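Local atomic coordinates of prolyl oligopeptidase (Novosphingobium capsulatum, PDB entry 1YR2), a protein that probably hydrolyses oligopeptides on the carboxyl side of proline, and less readily of alanine, as a serine peptidase of the prolyl oligopeptidase family. Residues E99-M102 and K103-I106; I703-T706 and A707-A711. All coordinates share one frame; numbering follows the deposited sequence.

Contact 1: E99-M102 and K103-I106; sequences EKRM and KALI
The backbone O of Arg101 takes two weak hydrogen bonds, from the amides of Ala104 and Leu105. Ala104 N is 3.1 Å from Arg101 O and also donates to Lys100 O. Leu105 N also donates to Met102 O, at 3.0 Å. Both amides are therefore shared between i-3 and i-4 carbonyls, as is common toward the C-terminal end of an alpha helix. One residue earlier the bonding is still regular: Lys103 N meets Glu99 O at 3.0 Å with an N-H...O angle of 168°. The same two residues form an i to i+4 salt bridge along the helix surface. Glu99 reaches forward because its CG is anti to the backbone N (chi1 -176°). Its OE1 lies 3.4 Å from Lys103 NZ, a weak bond, and CE of Lys103 packs on Glu99 CG. OE2 pairs with Arg95, so the carboxylate lies between two basic groups, which probably favours its charged form. Without the carboxylate, as with an alanine here, Lys103 NZ would probably lose its mate and Arg95 one of its acid partners. Arg101 bends at chi2 (70°), and its side chain crosses that of Leu105 at about a right angle. CD2 of Leu105 sits over one face of the guanidinium, 3.4 Å from Arg101 NH2, while Ala104 CB is at the edge. Asp515 and Thr453 hold the polar end of Arg101. On the buried side, Met102 CE approaches Ile106 CD1 at 4.2 Å. The segments lie in the C-terminal part of helix 95-105. This helix, ahead of the propeller, probably belongs to the alpha/beta-hydrolase domain, as in relatives. It packs there against two other helices: Met102 and Leu105 press on helix 508-514, and Glu99, Met102 and Lys103 touch helix 699-717.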
ATOM      1  N   GLU A  99      -2.154  -6.113  23.556  1.00 16.80           N
ATOM      2  CA  GLU A  99      -0.885  -5.371  23.482  1.00 18.80           C
ATOM      3  C   GLU A  99       0.296  -6.336  23.320  1.00 18.08           C
ATOM      4  O   GLU A  99       1.214  -6.051  22.587  1.00 17.49           O
ATOM      5  CB  GLU A  99      -0.625  -4.504  24.699  1.00 19.15           C
ATOM      6  CG  GLU A  99       0.645  -3.665  24.573  1.00 25.90           C
ATOM      7  CD  GLU A  99       0.945  -2.780  25.790  1.00 35.78           C
ATOM      8  OE1 GLU A  99       1.296  -3.310  26.880  1.00 42.41           O
ATOM      9  OE2 GLU A  99       0.851  -1.528  25.656  1.00 44.08           O
ATOM     10  N   LYS A 100       0.246  -7.446  24.047  1.00 17.98           N
ATOM     11  CA  LYS A 100       1.305  -8.446  24.002  1.00 18.40           C
ATOM     12  C   LYS A 100       1.342  -9.115  22.608  1.00 17.16           C
ATOM     13  O   LYS A 100       2.429  -9.343  22.080  1.00 17.05           O
ATOM     14  CB  LYS A 100       1.073  -9.495  25.071  1.00 18.62           C
ATOM     15  CG  LYS A 100       2.112 -10.599  25.162  1.00 21.95           C
ATOM     16  CD  LYS A 100       1.729 -11.594  26.272  1.00 26.35           C
ATOM     17  CE  LYS A 100       2.321 -12.989  26.015  1.00 30.68           C
ATOM     18  NZ  LYS A 100       3.728 -13.082  26.465  1.00 31.93           N
ATOM     19  N   ARG A 101       0.184  -9.473  22.068  1.00 15.68           N
ATOM     20  CA  ARG A 101       0.149 -10.077  20.746  1.00 15.92           C
ATOM     21  C   ARG A 101       0.726  -9.111  19.707  1.00 14.26           C
ATOM     22  O   ARG A 101       1.566  -9.516  18.885  1.00 14.54           O
ATOM     23  CB  ARG A 101      -1.259 -10.496  20.339  1.00 16.47           C
ATOM     24  CG  ARG A 101      -1.292 -11.374  19.096  1.00 18.67           C
ATOM     25  CD  ARG A 101      -0.724 -12.737  19.367  1.00 18.60           C
ATOM     26  NE  ARG A 101      -0.338 -13.462  18.176  1.00 20.98           N
ATOM     27  CZ  ARG A 101       0.891 -13.454  17.639  1.00 20.79           C
ATOM     28  NH1 ARG A 101       1.858 -12.621  18.065  1.00 19.46           N
ATOM     29  NH2 ARG A 101       1.117 -14.196  16.581  1.00 22.14           N
ATOM     30  N   MET A 102       0.290  -7.854  19.733  1.00 13.05           N
ATOM     31  CA  MET A 102       0.697  -6.900  18.713  1.00 15.27           C
ATOM     32  C   MET A 102       2.198  -6.624  18.772  1.00 16.16           C
ATOM     33  O   MET A 102       2.844  -6.646  17.748  1.00 17.52           O
ATOM     34  CB  MET A 102      -0.025  -5.582  18.790  1.00 14.88           C
ATOM     35  CG  MET A 102       0.332  -4.716  17.575  1.00 21.57           C
ATOM     36  SD  MET A 102      -0.809  -3.476  17.339  1.00 31.16           S
ATOM     37  CE  MET A 102      -0.019  -2.585  15.800  1.00 27.77           C
ATOM     38  N   LYS A 103       2.731  -6.409  19.969  1.00 16.92           N
ATOM     39  CA  LYS A 103       4.157  -6.208  20.131  1.00 18.45           C
ATOM     40  C   LYS A 103       4.915  -7.384  19.463  1.00 18.04           C
ATOM     41  O   LYS A 103       5.915  -7.185  18.806  1.00 18.68           O
ATOM     42  CB  LYS A 103       4.520  -6.128  21.617  1.00 20.16           C
ATOM     43  CG  LYS A 103       4.259  -4.771  22.301  1.00 25.32           C
ATOM     44  CD  LYS A 103       4.912  -4.707  23.729  1.00 30.08           C
ATOM     45  CE  LYS A 103       4.451  -3.471  24.516  1.00 33.15           C
ATOM     46  NZ  LYS A 103       4.550  -3.662  26.021  1.00 33.44           N
ATOM     47  N   ALA A 104       4.443  -8.604  19.641  1.00 17.14           N
ATOM     48  CA  ALA A 104       5.184  -9.764  19.172  1.00 17.85           C
ATOM     49  C   ALA A 104       5.132  -9.904  17.628  1.00 18.31           C
ATOM     50  O   ALA A 104       5.999 -10.563  17.061  1.00 18.86           O
ATOM     51  CB  ALA A 104       4.682 -11.004  19.822  1.00 17.87           C
ATOM     52  N   LEU A 105       4.164  -9.229  17.002  1.00 17.78           N
ATOM     53  CA  LEU A 105       3.928  -9.280  15.541  1.00 18.16           C
ATOM     54  C   LEU A 105       4.716  -8.259  14.715  1.00 19.35           C
ATOM     55  O   LEU A 105       4.780  -8.392  13.476  1.00 18.83           O
ATOM     56  CB  LEU A 105       2.448  -9.055  15.247  1.00 18.48           C
ATOM     57  CG  LEU A 105       1.479 -10.169  15.616  1.00 19.56           C
ATOM     58  CD1 LEU A 105       0.061  -9.729  15.443  1.00 22.62           C
ATOM     59  CD2 LEU A 105       1.719 -11.344  14.751  1.00 21.51           C
ATOM     60  N   ILE A 106       5.302  -7.241  15.355  1.00 20.67           N
ATOM     61  CA  ILE A 106       5.929  -6.092  14.619  1.00 22.60           C
ATOM     62  C   ILE A 106       7.251  -6.355  13.901  1.00 22.40           C
ATOM     63  O   ILE A 106       7.436  -5.933  12.765  1.00 23.25           O
ATOM     64  CB  ILE A 106       6.185  -4.874  15.590  1.00 24.54           C
ATOM     65  CG1 ILE A 106       4.888  -4.365  16.182  1.00 25.29           C
ATOM     66  CG2 ILE A 106       6.906  -3.703  14.828  1.00 25.69           C
ATOM     67  CD1 ILE A 106       3.799  -4.170  15.120  1.00 27.96           C
TER

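Contact 2: I703-T706 and A707-A711; sequences IEET and ADVQA
Residues Ile703-Thr706 and Ala707-Ala711 form consecutive turns of one alpha helix, 699-717, in the alpha/beta-hydrolase domain. Four i to i+4 hydrogen bonds join them. Gln710 N to Thr706 O is the shortest, at 2.8 Å. Val709 N to Glu705 O is the straightest, with an N-H...O angle of 170°. Ala707 N and Asp708 N complete the set on the carbonyls of Ile703 and Glu704. The side chains add light packing along this frame. Val709 CG2 lies beside the backbone N (CG1 is anti to it, chi1 169°), which sets CG2 3.3 Å from Glu705 O and 4.2 Å from Glu705 CG. Val709 and Glu705 both touch Thr653 of strand 649-654, so this side of the helix faces the central sheet. Asp708 is buried, and CG of its carboxylate lies 3.4 Å from Glu704 O. Its charge is met by Arg95 at OD1 and Arg686 at OD2, two salt bridges that would hold the group in place and probably keep it ionised. Thr706 OG1 bonds back to Gln702 O, which leaves CG2 turned forward along the helix. Gln710 runs beside Thr706, pointing the same way. Its amide nitrogen donates to Gly509 O in helix 508-514, and on its way there Gln710 NE2 passes Thr706 CG2 at 3.8 Å.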
ATOM      1  N   ILE A 703       1.226   0.945  18.684  1.00 24.06           N
ATOM      2  CA  ILE A 703       0.886  -0.286  19.416  1.00 23.15           C
ATOM      3  C   ILE A 703      -0.085   0.006  20.585  1.00 21.52           C
ATOM      4  O   ILE A 703      -1.036  -0.749  20.811  1.00 19.24           O
ATOM      5  CB  ILE A 703       2.148  -0.957  19.980  1.00 23.11           C
ATOM      6  CG1 ILE A 703       3.016  -1.532  18.858  1.00 26.17           C
ATOM      7  CG2 ILE A 703       1.775  -2.082  20.899  1.00 24.84           C
ATOM      8  CD1 ILE A 703       4.399  -1.946  19.305  1.00 27.33           C
ATOM      9  N   GLU A 704       0.190   1.073  21.331  1.00 19.38           N
ATOM     10  CA  GLU A 704      -0.637   1.440  22.474  1.00 19.68           C
ATOM     11  C   GLU A 704      -2.026   1.820  21.985  1.00 18.12           C
ATOM     12  O   GLU A 704      -3.016   1.443  22.603  1.00 16.16           O
ATOM     13  CB  GLU A 704      -0.005   2.607  23.255  1.00 20.65           C
ATOM     14  CG  GLU A 704       1.322   2.246  23.974  1.00 25.57           C
ATOM     15  CD  GLU A 704       2.083   3.448  24.557  1.00 32.40           C
ATOM     16  OE1 GLU A 704       1.888   4.619  24.110  1.00 37.00           O
ATOM     17  OE2 GLU A 704       2.910   3.212  25.489  1.00 38.85           O
ATOM     18  N   GLU A 705      -2.103   2.587  20.893  1.00 17.67           N
ATOM     19  CA  GLU A 705      -3.403   3.025  20.361  1.00 18.69           C
ATOM     20  C   GLU A 705      -4.232   1.816  19.892  1.00 17.90           C
ATOM     21  O   GLU A 705      -5.397   1.694  20.220  1.00 18.18           O
ATOM     22  CB  GLU A 705      -3.248   3.985  19.178  1.00 19.39           C
ATOM     23  CG  GLU A 705      -4.601   4.533  18.714  1.00 21.64           C
ATOM     24  CD  GLU A 705      -4.485   5.595  17.611  1.00 29.17           C
ATOM     25  OE1 GLU A 705      -3.583   6.466  17.687  1.00 34.32           O
ATOM     26  OE2 GLU A 705      -5.311   5.590  16.679  1.00 35.39           O
ATOM     27  N   THR A 706      -3.581   0.918  19.161  1.00 17.61           N
ATOM     28  CA  THR A 706      -4.210  -0.268  18.630  1.00 17.52           C
ATOM     29  C   THR A 706      -4.720  -1.156  19.774  1.00 16.41           C
ATOM     30  O   THR A 706      -5.820  -1.660  19.733  1.00 15.98           O
ATOM     31  CB  THR A 706      -3.213  -1.047  17.799  1.00 19.22           C
ATOM     32  OG1 THR A 706      -2.844  -0.270  16.641  1.00 20.67           O
ATOM     33  CG2 THR A 706      -3.882  -2.324  17.262  1.00 18.16           C
ATOM     34  N   ALA A 707      -3.904  -1.352  20.786  1.00 14.73           N
ATOM     35  CA  ALA A 707      -4.310  -2.165  21.921  1.00 15.13           C
ATOM     36  C   ALA A 707      -5.555  -1.571  22.624  1.00 14.05           C
ATOM     37  O   ALA A 707      -6.439  -2.299  22.988  1.00 14.72           O
ATOM     38  CB  ALA A 707      -3.177  -2.290  22.923  1.00 15.02           C
ATOM     39  N   ASP A 708      -5.564  -0.262  22.831  1.00 14.15           N
ATOM     40  CA  ASP A 708      -6.698   0.465  23.431  1.00 13.69           C
ATOM     41  C   ASP A 708      -7.967   0.297  22.586  1.00 13.52           C
ATOM     42  O   ASP A 708      -9.030  -0.062  23.072  1.00 13.75           O
ATOM     43  CB  ASP A 708      -6.389   1.958  23.484  1.00 13.69           C
ATOM     44  CG  ASP A 708      -5.528   2.362  24.689  1.00 18.18           C
ATOM     45  OD1 ASP A 708      -5.269   1.524  25.613  1.00 24.46           O
ATOM     46  OD2 ASP A 708      -5.058   3.529  24.803  1.00 23.78           O
ATOM     47  N   VAL A 709      -7.836   0.595  21.314  1.00 11.25           N
ATOM     48  CA  VAL A 709      -8.987   0.519  20.419  1.00 11.63           C
ATOM     49  C   VAL A 709      -9.482  -0.904  20.382  1.00 10.43           C
ATOM     50  O   VAL A 709     -10.666  -1.148  20.511  1.00 11.56           O
ATOM     51  CB  VAL A 709      -8.606   1.037  19.012  1.00 11.74           C
ATOM     52  CG1 VAL A 709      -9.677   0.750  17.961  1.00 11.51           C
ATOM     53  CG2 VAL A 709      -8.314   2.526  19.044  1.00 13.38           C
ATOM     54  N   GLN A 710      -8.605  -1.866  20.146  1.00  9.63           N
ATOM     55  CA  GLN A 710      -9.084  -3.223  20.040  1.00  9.58           C
ATOM     56  C   GLN A 710      -9.643  -3.783  21.353  1.00 11.40           C
ATOM     57  O   GLN A 710     -10.563  -4.585  21.350  1.00 12.24           O
ATOM     58  CB  GLN A 710      -8.038  -4.124  19.405  1.00 10.82           C
ATOM     59  CG  GLN A 710      -7.884  -3.846  17.918  1.00 11.72           C
ATOM     60  CD  GLN A 710      -6.978  -4.832  17.200  1.00 16.40           C
ATOM     61  OE1 GLN A 710      -6.578  -5.876  17.780  1.00 16.81           O
ATOM     62  NE2 GLN A 710      -6.690  -4.551  15.933  1.00 14.16           N
ATOM     63  N   ALA A 711      -9.074  -3.405  22.475  1.00 11.95           N
ATOM     64  CA  ALA A 711      -9.641  -3.808  23.767  1.00 12.02           C
ATOM     65  C   ALA A 711     -11.066  -3.256  23.912  1.00 11.78           C
ATOM     66  O   ALA A 711     -11.960  -3.966  24.387  1.00 11.91           O
ATOM     67  CB  ALA A 711      -8.772  -3.280  24.894  1.00 12.38           C
TER

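Overall arrangement
Contact 1 (99-106) and contact 2 (703-711) are far apart in sequence, but their centres lie about 11 Å apart. They belong to two helices that pack directly. Met102 SD meets Thr706 CG2 at 3.3 Å, and Glu99 CB meets Ala707 CB at 3.8 Å. Further along, Lys103 CG is 3.9 Å from Ile703 CG2, and Ile106 CG1 is 4.0 Å from Ile703 CD1. Arg95 bridges the two contacts, pairing with Glu99 of the first and Asp708 of the second. Helix 508-514 touches both. The interface probably joins N-terminal and C-terminal parts of the hydrolase domain. Strand 649-654, touched by contact 2, shares its sheet with strand 569-574, which leads to the probable nucleophile elbow at Ser575.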